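Local coordinates for AT-rich interactive domain-containing protein 4 (Arabidopsis thaliana, PDB 6LQF), which probably binds DNA through its ARID domain and recognises the H3K4me3 histone mark through its zinc-binding PHD finger, at residues A[148-162]-A[171-185]. Residues are numbered along the deposited sequence; the frame is centred on the assembly and turned at random.
With ZN (zinc ion), chain F; ZN (zinc ion), chain G; nucleotides of chain D.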
ATOM      1  N   CYS A 148       2.300   5.103 -13.937  1.00 17.64           N
ATOM      2  CA  CYS A 148       3.316   5.003 -14.972  1.00 17.38           C
ATOM      3  C   CYS A 148       4.590   4.390 -14.462  1.00 18.06           C
ATOM      4  O   CYS A 148       5.188   4.918 -13.542  1.00 18.83           O
ATOM      5  CB  CYS A 148       3.568   6.389 -15.519  1.00 18.68           C
ATOM      6  SG  CYS A 148       4.865   6.407 -16.848  1.00 19.17           S
ATOM      7  N   GLY A 149       5.051   3.350 -15.153  1.00 16.82           N
ATOM      8  CA  GLY A 149       6.295   2.679 -14.766  1.00 19.18           C
ATOM      9  C   GLY A 149       7.531   3.551 -15.024  1.00 22.47           C
ATOM     10  O   GLY A 149       8.607   3.277 -14.483  1.00 26.64           O
ATOM     11  N   SER A 150       7.416   4.591 -15.829  1.00 18.41           N
ATOM     12  CA  SER A 150       8.573   5.405 -16.163  1.00 18.44           C
ATOM     13  C   SER A 150       8.721   6.617 -15.220  1.00 22.67           C
ATOM     14  O   SER A 150       9.784   6.840 -14.628  1.00 22.22           O
ATOM     15  CB  SER A 150       8.412   5.852 -17.610  1.00 19.89           C
ATOM     16  OG  SER A 150       9.373   6.815 -17.960  1.00 27.31           O
ATOM     17  N   CYS A 151       7.666   7.406 -15.062  1.00 21.29           N
ATOM     18  CA  CYS A 151       7.758   8.627 -14.268  1.00 22.97           C
ATOM     19  C   CYS A 151       7.155   8.488 -12.870  1.00 24.11           C
ATOM     20  O   CYS A 151       7.350   9.386 -12.062  1.00 24.40           O
ATOM     21  CB  CYS A 151       7.077   9.809 -14.983  1.00 20.93           C
ATOM     22  SG  CYS A 151       5.274   9.711 -15.184  1.00 24.04           S
ATOM     23  N   GLY A 152       6.387   7.421 -12.629  1.00 21.73           N
ATOM     24  CA  GLY A 152       5.753   7.160 -11.348  1.00 21.89           C
ATOM     25  C   GLY A 152       4.518   8.019 -11.056  1.00 22.81           C
ATOM     26  O   GLY A 152       4.005   7.962  -9.944  1.00 22.20           O
ATOM     27  N   GLU A 153       4.027   8.803 -12.021  1.00 20.82           N
ATOM     28  CA  GLU A 153       2.803   9.538 -11.810  1.00 22.33           C
ATOM     29  C   GLU A 153       1.607   8.642 -12.110  1.00 20.23           C
ATOM     30  O   GLU A 153       1.751   7.537 -12.658  1.00 21.09           O
ATOM     31  CB  GLU A 153       2.782  10.788 -12.662  1.00 26.49           C
ATOM     32  CG  GLU A 153       3.823  11.765 -12.209  1.00 28.44           C
ATOM     33  CD  GLU A 153       3.874  12.999 -13.074  1.00 57.59           C
ATOM     34  OE1 GLU A 153       3.109  13.068 -14.057  1.00 61.45           O
ATOM     35  OE2 GLU A 153       4.679  13.904 -12.770  1.00 72.64           O
ATOM     36  N   TRP A 154       0.414   9.124 -11.769  1.00 18.68           N
ATOM     37  CA  TRP A 154      -0.778   8.339 -11.915  1.00 18.67           C
ATOM     38  C   TRP A 154      -1.726   8.884 -12.967  1.00 20.46           C
ATOM     39  O   TRP A 154      -1.786  10.078 -13.131  1.00 21.80           O
ATOM     40  CB  TRP A 154      -1.547   8.327 -10.600  1.00 21.49           C
ATOM     41  CG  TRP A 154      -0.943   7.448  -9.503  1.00 19.13           C
ATOM     42  CD1 TRP A 154      -0.085   7.812  -8.518  1.00 23.21           C
ATOM     43  CD2 TRP A 154      -1.258   6.075  -9.298  1.00 18.58           C
ATOM     44  NE1 TRP A 154       0.176   6.722  -7.696  1.00 23.56           N
ATOM     45  CE2 TRP A 154      -0.578   5.661  -8.133  1.00 21.35           C
ATOM     46  CE3 TRP A 154      -2.124   5.181  -9.938  1.00 19.20           C
ATOM     47  CZ2 TRP A 154      -0.660   4.345  -7.660  1.00 20.44           C
ATOM     48  CZ3 TRP A 154      -2.205   3.880  -9.474  1.00 19.51           C
ATOM     49  CH2 TRP A 154      -1.532   3.486  -8.326  1.00 17.95           C
ATOM     50  N   ALA A 155      -2.350   7.994 -13.712  1.00 18.04           N
ATOM     51  CA  ALA A 155      -3.299   8.382 -14.756  1.00 17.69           C
ATOM     52  C   ALA A 155      -4.599   7.608 -14.637  1.00 20.15           C
ATOM     53  O   ALA A 155      -4.605   6.408 -14.341  1.00 20.22           O
ATOM     54  CB  ALA A 155      -2.686   8.146 -16.136  1.00 21.46           C
ATOM     55  N   HIS A 156      -5.735   8.252 -14.874  1.00 19.67           N
ATOM     56  CA  HIS A 156      -6.914   7.451 -15.121  1.00 20.10           C
ATOM     57  C   HIS A 156      -6.742   6.604 -16.358  1.00 23.15           C
ATOM     58  O   HIS A 156      -6.386   7.129 -17.434  1.00 21.91           O
ATOM     59  CB  HIS A 156      -8.147   8.322 -15.430  1.00 19.01           C
ATOM     60  CG  HIS A 156      -8.606   9.159 -14.289  1.00 22.08           C
ATOM     61  ND1 HIS A 156      -8.507  10.533 -14.288  1.00 21.94           N
ATOM     62  CD2 HIS A 156      -9.106   8.822 -13.061  1.00 22.27           C
ATOM     63  CE1 HIS A 156      -9.041  11.019 -13.175  1.00 29.54           C
ATOM     64  NE2 HIS A 156      -9.364   9.996 -12.394  1.00 26.91           N
ATOM     65  N   PHE A 157      -7.118   5.348 -16.290  1.00 19.19           N
ATOM     66  CA  PHE A 157      -7.052   4.483 -17.457  1.00 22.57           C
ATOM     67  C   PHE A 157      -7.878   5.063 -18.594  1.00 26.75           C
ATOM     68  O   PHE A 157      -7.444   5.035 -19.766  1.00 26.66           O
ATOM     69  CB  PHE A 157      -7.550   3.091 -17.068  1.00 25.76           C
ATOM     70  CG  PHE A 157      -7.286   2.052 -18.100  1.00 29.83           C
ATOM     71  CD1 PHE A 157      -5.990   1.651 -18.358  1.00 32.69           C
ATOM     72  CD2 PHE A 157      -8.334   1.434 -18.769  1.00 37.68           C
ATOM     73  CE1 PHE A 157      -5.728   0.670 -19.324  1.00 42.51           C
ATOM     74  CE2 PHE A 157      -8.084   0.453 -19.738  1.00 38.98           C
ATOM     75  CZ  PHE A 157      -6.776   0.075 -20.005  1.00 39.04           C
ATOM     76  N   GLY A 158      -9.031   5.625 -18.214  1.00 23.30           N
ATOM     77  CA  GLY A 158      -9.986   6.228 -19.163  1.00 24.84           C
ATOM     78  C   GLY A 158      -9.477   7.470 -19.833  1.00 27.15           C
ATOM     79  O   GLY A 158     -10.029   7.884 -20.879  1.00 30.23           O
ATOM     80  N   CYS A 159      -8.446   8.098 -19.294  1.00 26.71           N
ATOM     81  CA  CYS A 159      -7.925   9.331 -19.923  1.00 23.78           C
ATOM     82  C   CYS A 159      -6.844   9.022 -20.967  1.00 29.14           C
ATOM     83  O   CYS A 159      -6.334   9.921 -21.632  1.00 30.70           O
ATOM     84  CB  CYS A 159      -7.372  10.313 -18.874  1.00 26.80           C
ATOM     85  SG  CYS A 159      -8.645  11.223 -17.913  1.00 24.10           S
ATOM     86  N   ASP A 160      -6.487   7.754 -21.105  1.00 27.47           N
ATOM     87  CA  ASP A 160      -5.471   7.370 -22.073  1.00 24.94           C
ATOM     88  C   ASP A 160      -6.228   6.767 -23.272  1.00 32.04           C
ATOM     89  O   ASP A 160      -6.748   5.673 -23.190  1.00 38.54           O
ATOM     90  CB  ASP A 160      -4.462   6.383 -21.444  1.00 24.25           C
ATOM     91  CG  ASP A 160      -3.305   6.109 -22.348  1.00 27.67           C
ATOM     92  OD1 ASP A 160      -3.405   6.355 -23.589  1.00 27.92           O
ATOM     93  OD2 ASP A 160      -2.263   5.646 -21.835  1.00 26.63           O
ATOM     94  N   ARG A 161      -6.286   7.493 -24.377  1.00 29.67           N
ATOM     95  CA  ARG A 161      -7.096   7.032 -25.517  1.00 39.60           C
ATOM     96  C   ARG A 161      -6.259   6.415 -26.640  1.00 43.10           C
ATOM     97  O   ARG A 161      -6.744   6.224 -27.761  1.00 41.34           O
ATOM     98  CB  ARG A 161      -7.937   8.196 -26.067  1.00 45.09           C
ATOM     99  CG  ARG A 161      -8.959   8.754 -25.074  1.00 52.14           C
ATOM    100  CD  ARG A 161     -10.112   7.791 -24.811  1.00 54.13           C
ATOM    101  NE  ARG A 161     -10.993   7.714 -25.976  1.00 62.06           N
ATOM    102  CZ  ARG A 161     -12.122   7.008 -26.028  1.00 64.50           C
ATOM    103  NH1 ARG A 161     -12.850   7.007 -27.141  1.00 65.34           N
ATOM    104  NH2 ARG A 161     -12.525   6.302 -24.977  1.00 62.20           N
ATOM    105  N   ARG A 162      -5.000   6.118 -26.356  1.00 36.92           N
ATOM    106  CA  ARG A 162      -4.153   5.463 -27.336  1.00 33.76           C
ATOM    107  C   ARG A 162      -4.647   4.068 -27.680  1.00 37.05           C
ATOM    108  O   ARG A 162      -5.024   3.300 -26.811  1.00 37.05           O
ATOM    109  CB  ARG A 162      -2.709   5.394 -26.816  1.00 29.03           C
ATOM    110  CG  ARG A 162      -2.036   6.755 -26.769  1.00 30.91           C
ATOM    111  CD  ARG A 162      -0.626   6.649 -26.144  1.00 32.91           C
ATOM    112  NE  ARG A 162      -0.686   6.160 -24.764  1.00 27.43           N
ATOM    113  CZ  ARG A 162       0.365   5.753 -24.069  1.00 26.30           C
ATOM    114  NH1 ARG A 162       0.206   5.307 -22.849  1.00 26.48           N
ATOM    115  NH2 ARG A 162       1.573   5.771 -24.618  1.00 30.28           N
ATOM    116  N   TYR A 171      -3.723  -4.975 -16.577  1.00 19.94           N
ATOM    117  CA  TYR A 171      -2.770  -4.160 -15.827  1.00 18.51           C
ATOM    118  C   TYR A 171      -2.888  -4.463 -14.329  1.00 18.18           C
ATOM    119  O   TYR A 171      -1.869  -4.495 -13.640  1.00 18.54           O
ATOM    120  CB  TYR A 171      -3.033  -2.673 -16.058  1.00 17.43           C
ATOM    121  CG  TYR A 171      -2.757  -2.285 -17.483  1.00 19.75           C
ATOM    122  CD1 TYR A 171      -1.481  -1.946 -17.888  1.00 18.76           C
ATOM    123  CD2 TYR A 171      -3.779  -2.309 -18.430  1.00 21.59           C
ATOM    124  CE1 TYR A 171      -1.215  -1.614 -19.241  1.00 20.50           C
ATOM    125  CE2 TYR A 171      -3.511  -1.978 -19.752  1.00 25.86           C
ATOM    126  CZ  TYR A 171      -2.226  -1.646 -20.140  1.00 23.13           C
ATOM    127  OH  TYR A 171      -1.883  -1.316 -21.451  1.00 26.63           O
ATOM    128  N   ALA A 172      -4.120  -4.677 -13.869  1.00 17.85           N
ATOM    129  CA  ALA A 172      -4.340  -4.816 -12.437  1.00 17.21           C
ATOM    130  C   ALA A 172      -4.016  -6.193 -11.860  1.00 18.45           C
ATOM    131  O   ALA A 172      -3.712  -6.297 -10.645  1.00 19.05           O
ATOM    132  CB  ALA A 172      -5.774  -4.454 -12.139  1.00 18.35           C
ATOM    133  N   LYS A 173      -4.096  -7.240 -12.661  1.00 18.04           N
ATOM    134  CA  LYS A 173      -3.774  -8.579 -12.172  1.00 19.15           C
ATOM    135  C   LYS A 173      -2.302  -8.666 -11.735  1.00 21.24           C
ATOM    136  O   LYS A 173      -1.424  -7.861 -12.163  1.00 20.24           O
ATOM    137  CB  LYS A 173      -4.044  -9.644 -13.246  1.00 20.20           C
ATOM    138  CG  LYS A 173      -3.105  -9.529 -14.439  1.00 20.38           C
ATOM    139  CD  LYS A 173      -3.522 -10.480 -15.554  1.00 23.12           C
ATOM    140  CE  LYS A 173      -2.524 -10.405 -16.742  1.00 32.53           C
ATOM    141  NZ  LYS A 173      -3.017 -11.223 -17.904  1.00 35.31           N
ATOM    142  N   THR A 174      -2.006  -9.633 -10.874  1.00 17.60           N
ATOM    143  CA  THR A 174      -0.627  -9.758 -10.412  1.00 18.55           C
ATOM    144  C   THR A 174       0.360  -9.915 -11.591  1.00 23.18           C
ATOM    145  O   THR A 174       0.092 -10.607 -12.577  1.00 21.70           O
ATOM    146  CB  THR A 174      -0.518 -10.939  -9.430  1.00 24.55           C
ATOM    147  OG1 THR A 174       0.763 -10.933  -8.799  1.00 25.27           O
ATOM    148  CG2 THR A 174      -0.686 -12.269 -10.114  1.00 27.37           C
ATOM    149  N   ASP A 175       1.471  -9.192 -11.472  1.00 19.37           N
ATOM    150  CA  ASP A 175       2.529  -9.150 -12.489  1.00 21.00           C
ATOM    151  C   ASP A 175       1.919  -8.901 -13.842  1.00 22.71           C
ATOM    152  O   ASP A 175       2.219  -9.583 -14.825  1.00 24.78           O
ATOM    153  CB  ASP A 175       3.327 -10.434 -12.484  1.00 25.02           C
ATOM    154  CG  ASP A 175       4.671 -10.262 -13.173  1.00 28.74           C
ATOM    155  OD1 ASP A 175       5.079  -9.097 -13.407  1.00 27.56           O
ATOM    156  OD2 ASP A 175       5.299 -11.290 -13.467  1.00 41.31           O
ATOM    157  N   GLY A 176       1.067  -7.885 -13.893  1.00 21.47           N
ATOM    158  CA  GLY A 176       0.375  -7.544 -15.116  1.00 19.17           C
ATOM    159  C   GLY A 176       1.176  -6.706 -16.106  1.00 20.93           C
ATOM    160  O   GLY A 176       2.390  -6.514 -15.960  1.00 23.54           O
ATOM    161  N   LEU A 177       0.479  -6.220 -17.106  1.00 19.46           N
ATOM    162  CA  LEU A 177       1.122  -5.459 -18.199  1.00 19.67           C
ATOM    163  C   LEU A 177       1.892  -4.249 -17.699  1.00 21.03           C
ATOM    164  O   LEU A 177       1.440  -3.579 -16.738  1.00 21.27           O
ATOM    165  CB  LEU A 177       0.063  -4.988 -19.189  1.00 23.05           C
ATOM    166  CG  LEU A 177      -0.666  -6.088 -19.933  1.00 23.17           C
ATOM    167  CD1 LEU A 177      -1.801  -5.453 -20.786  1.00 25.08           C
ATOM    168  CD2 LEU A 177       0.299  -6.814 -20.849  1.00 28.67           C
ATOM    169  N   GLU A 178       2.996  -3.915 -18.380  1.00 19.86           N
ATOM    170  CA  GLU A 178       3.727  -2.683 -18.107  1.00 21.68           C
ATOM    171  C   GLU A 178       2.895  -1.492 -18.610  1.00 19.72           C
ATOM    172  O   GLU A 178       2.306  -1.563 -19.684  1.00 22.94           O
ATOM    173  CB  GLU A 178       5.102  -2.716 -18.835  1.00 26.80           C
ATOM    174  CG  GLU A 178       5.912  -1.457 -18.756  1.00 32.51           C
ATOM    175  CD  GLU A 178       7.108  -1.492 -19.717  1.00 48.13           C
ATOM    176  OE1 GLU A 178       7.066  -2.264 -20.694  1.00 47.52           O
ATOM    177  OE2 GLU A 178       8.076  -0.743 -19.496  1.00 35.90           O
ATOM    178  N   TYR A 179       2.795  -0.413 -17.835  1.00 19.51           N
ATOM    179  CA  TYR A 179       2.140   0.788 -18.315  1.00 20.68           C
ATOM    180  C   TYR A 179       3.140   1.951 -18.397  1.00 21.42           C
ATOM    181  O   TYR A 179       3.807   2.248 -17.426  1.00 21.47           O
ATOM    182  CB  TYR A 179       0.958   1.170 -17.414  1.00 18.89           C
ATOM    183  CG  TYR A 179       0.318   2.456 -17.880  1.00 19.83           C
ATOM    184  CD1 TYR A 179      -0.448   2.474 -19.031  1.00 20.66           C
ATOM    185  CD2 TYR A 179       0.495   3.655 -17.184  1.00 19.97           C
ATOM    186  CE1 TYR A 179      -1.010   3.667 -19.491  1.00 19.96           C
ATOM    187  CE2 TYR A 179      -0.060   4.855 -17.633  1.00 20.59           C
ATOM    188  CZ  TYR A 179      -0.792   4.845 -18.803  1.00 19.76           C
ATOM    189  OH  TYR A 179      -1.379   6.001 -19.309  1.00 23.37           O
ATOM    190  N   VAL A 180       3.195   2.619 -19.551  1.00 19.35           N
ATOM    191  CA  VAL A 180       3.999   3.824 -19.708  1.00 22.73           C
ATOM    192  C   VAL A 180       3.068   4.894 -20.210  1.00 20.64           C
ATOM    193  O   VAL A 180       2.393   4.677 -21.220  1.00 25.89           O
ATOM    194  CB  VAL A 180       5.174   3.597 -20.677  1.00 23.18           C
ATOM    195  CG1 VAL A 180       5.915   4.878 -20.971  1.00 24.41           C
ATOM    196  CG2 VAL A 180       6.122   2.543 -20.091  1.00 25.17           C
ATOM    197  N   CYS A 181       3.021   6.021 -19.525  1.00 19.98           N
ATOM    198  CA  CYS A 181       2.024   7.069 -19.833  1.00 21.32           C
ATOM    199  C   CYS A 181       2.308   7.801 -21.154  1.00 24.70           C
ATOM    200  O   CYS A 181       3.412   7.642 -21.713  1.00 22.74           O
ATOM    201  CB  CYS A 181       1.982   8.083 -18.651  1.00 21.54           C
ATOM    202  SG  CYS A 181       3.290   9.380 -18.662  1.00 23.13           S
ATOM    203  N   PRO A 182       1.325   8.552 -21.670  1.00 23.42           N
ATOM    204  CA  PRO A 182       1.523   9.203 -22.974  1.00 25.52           C
ATOM    205  C   PRO A 182       2.649  10.230 -22.929  1.00 26.51           C
ATOM    206  O   PRO A 182       3.302  10.453 -23.952  1.00 28.88           O
ATOM    207  CB  PRO A 182       0.165   9.882 -23.229  1.00 22.58           C
ATOM    208  CG  PRO A 182      -0.830   9.098 -22.445  1.00 24.54           C
ATOM    209  CD  PRO A 182      -0.063   8.678 -21.181  1.00 24.17           C
ATOM    210  N   ASN A 183       2.840  10.919 -21.810  1.00 22.25           N
ATOM    211  CA  ASN A 183       3.917  11.912 -21.727  1.00 27.09           C
ATOM    212  C   ASN A 183       5.321  11.300 -21.757  1.00 32.90           C
ATOM    213  O   ASN A 183       6.241  11.916 -22.294  1.00 34.96           O
ATOM    214  CB  ASN A 183       3.721  12.781 -20.480  1.00 29.64           C
ATOM    215  CG  ASN A 183       2.455  13.604 -20.569  1.00 40.92           C
ATOM    216  OD1 ASN A 183       1.851  13.691 -21.650  1.00 43.98           O
ATOM    217  ND2 ASN A 183       2.062  14.233 -19.479  1.00 41.53           N
ATOM    218  N   CYS A 184       5.491  10.096 -21.205  1.00 26.42           N
ATOM    219  CA  CYS A 184       6.788   9.412 -21.173  1.00 26.92           C
ATOM    220  C   CYS A 184       7.133   8.661 -22.449  1.00 29.59           C
ATOM    221  O   CYS A 184       8.301   8.478 -22.795  1.00 30.23           O
ATOM    222  CB  CYS A 184       6.824   8.407 -20.026  1.00 23.96           C
ATOM    223  SG  CYS A 184       7.007   9.147 -18.413  1.00 24.73           S
ATOM    224  N   SER A 185       6.117   8.181 -23.138  1.00 26.78           N
ATOM    225  CA  SER A 185       6.307   7.277 -24.262  1.00 33.07           C
ATOM    226  C   SER A 185       7.172   7.847 -25.366  1.00 34.82           C
ATOM    227  O   SER A 185       6.967   8.977 -25.803  1.00 34.24           O
ATOM    228  CB  SER A 185       4.946   6.888 -24.835  1.00 30.48           C
ATOM    229  OG  SER A 185       4.341   5.918 -23.988  1.00 35.80           O
TER
HETATM  230 ZN    ZN F 802       5.044   8.696 -17.321  1.00 22.10          ZN
HETATM  231 ZN    ZN G 803      -7.784  11.709 -15.859  1.00 22.45          ZN
ATOM    232  P    DA D   4      -4.905 -11.776  -9.100  1.00 20.94           P
ATOM    233  OP1  DA D   4      -4.083 -10.522  -9.124  1.00 20.35           O
ATOM    234  OP2  DA D   4      -4.234 -13.073  -8.789  1.00 22.40           O
ATOM    235  O5'  DA D   4      -6.044 -11.573  -7.980  1.00 19.22           O
ATOM    236  C5'  DA D   4      -6.888 -10.415  -8.073  1.00 18.28           C
ATOM    237  C4'  DA D   4      -8.003 -10.484  -7.067  1.00 18.33           C
ATOM    238  O4'  DA D   4      -8.866 -11.612  -7.403  1.00 18.77           O
ATOM    239  C3'  DA D   4      -7.518 -10.685  -5.622  1.00 19.31           C
ATOM    240  O3'  DA D   4      -8.353  -9.892  -4.809  1.00 20.18           O
ATOM    241  C2'  DA D   4      -7.834 -12.152  -5.408  1.00 17.28           C
ATOM    242  C1'  DA D   4      -9.151 -12.274  -6.185  1.00 18.88           C
ATOM    243  N9   DA D   4      -9.545 -13.621  -6.503  1.00 19.18           N
ATOM    244  C8   DA D   4      -8.793 -14.647  -6.989  1.00 22.67           C
ATOM    245  N7   DA D   4      -9.495 -15.767  -7.172  1.00 23.71           N
ATOM    246  C5   DA D   4     -10.762 -15.423  -6.780  1.00 18.65           C
ATOM    247  C6   DA D   4     -11.985 -16.157  -6.723  1.00 19.69           C
ATOM    248  N6   DA D   4     -12.085 -17.456  -7.038  1.00 20.70           N
ATOM    249  N1   DA D   4     -13.056 -15.530  -6.247  1.00 17.90           N
ATOM    250  C2   DA D   4     -12.980 -14.235  -5.934  1.00 18.77           C
ATOM    251  N3   DA D   4     -11.903 -13.435  -5.972  1.00 17.63           N
ATOM    252  C4   DA D   4     -10.829 -14.103  -6.416  1.00 16.98           C
TER
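CG lies trans to the backbone nitrogen in both Y179 (chi1 177°) and D160 (chi1 -172°), which brings phenol and carboxylate together from opposite directions. The long tyrosine spans from its backbone to D160, where OH donates to OD2 at 2.7 Å, on the anti side and 22° out of the carboxylate plane, while R162 NH1 uses the syn lone pair. The arginine, bent at chi3, grips the carboxylate side-on, NE to OD1 and NH1 to OD2. NH1 also donates nearly straight to V180 O at 2.8 Å, while NH2 meets S185 OG at 2.8 Å and P182 CA covers one face. Arginine suits this place because several N-H groups in one plane serve carboxylate, carbonyl and hydroxyl together; an alanine here would probably cost D160 its countercharge and side-on grip, and leave V180 O and S185 OG without the guanidinium donors. OD1 also accepts the R162 backbone N, closing an Asx turn.

C148, C151, C181 and C184 bind one zinc ion, cysteine thiolates being apt ligands for it. C148 SG accepts N-H bonds from C181 (3.3 Å), S150 and C151, which together probably temper its charge. Beside it, G149 N bonds to Y179 O at 2.8 Å. H156 and C159 share the second zinc with C134 and C137, giving the PHD finger its cross-braced sites. W154, Y171 and Y179 pack on the bound peptide, W154 against its modified side chain. F157 and Y171 form an oblique ring pair joining 3-10 segment 157-159 to the end of helix 168-172, while strand 145-147, antiparallel to 154-156, packs V146 against Y179 and F157.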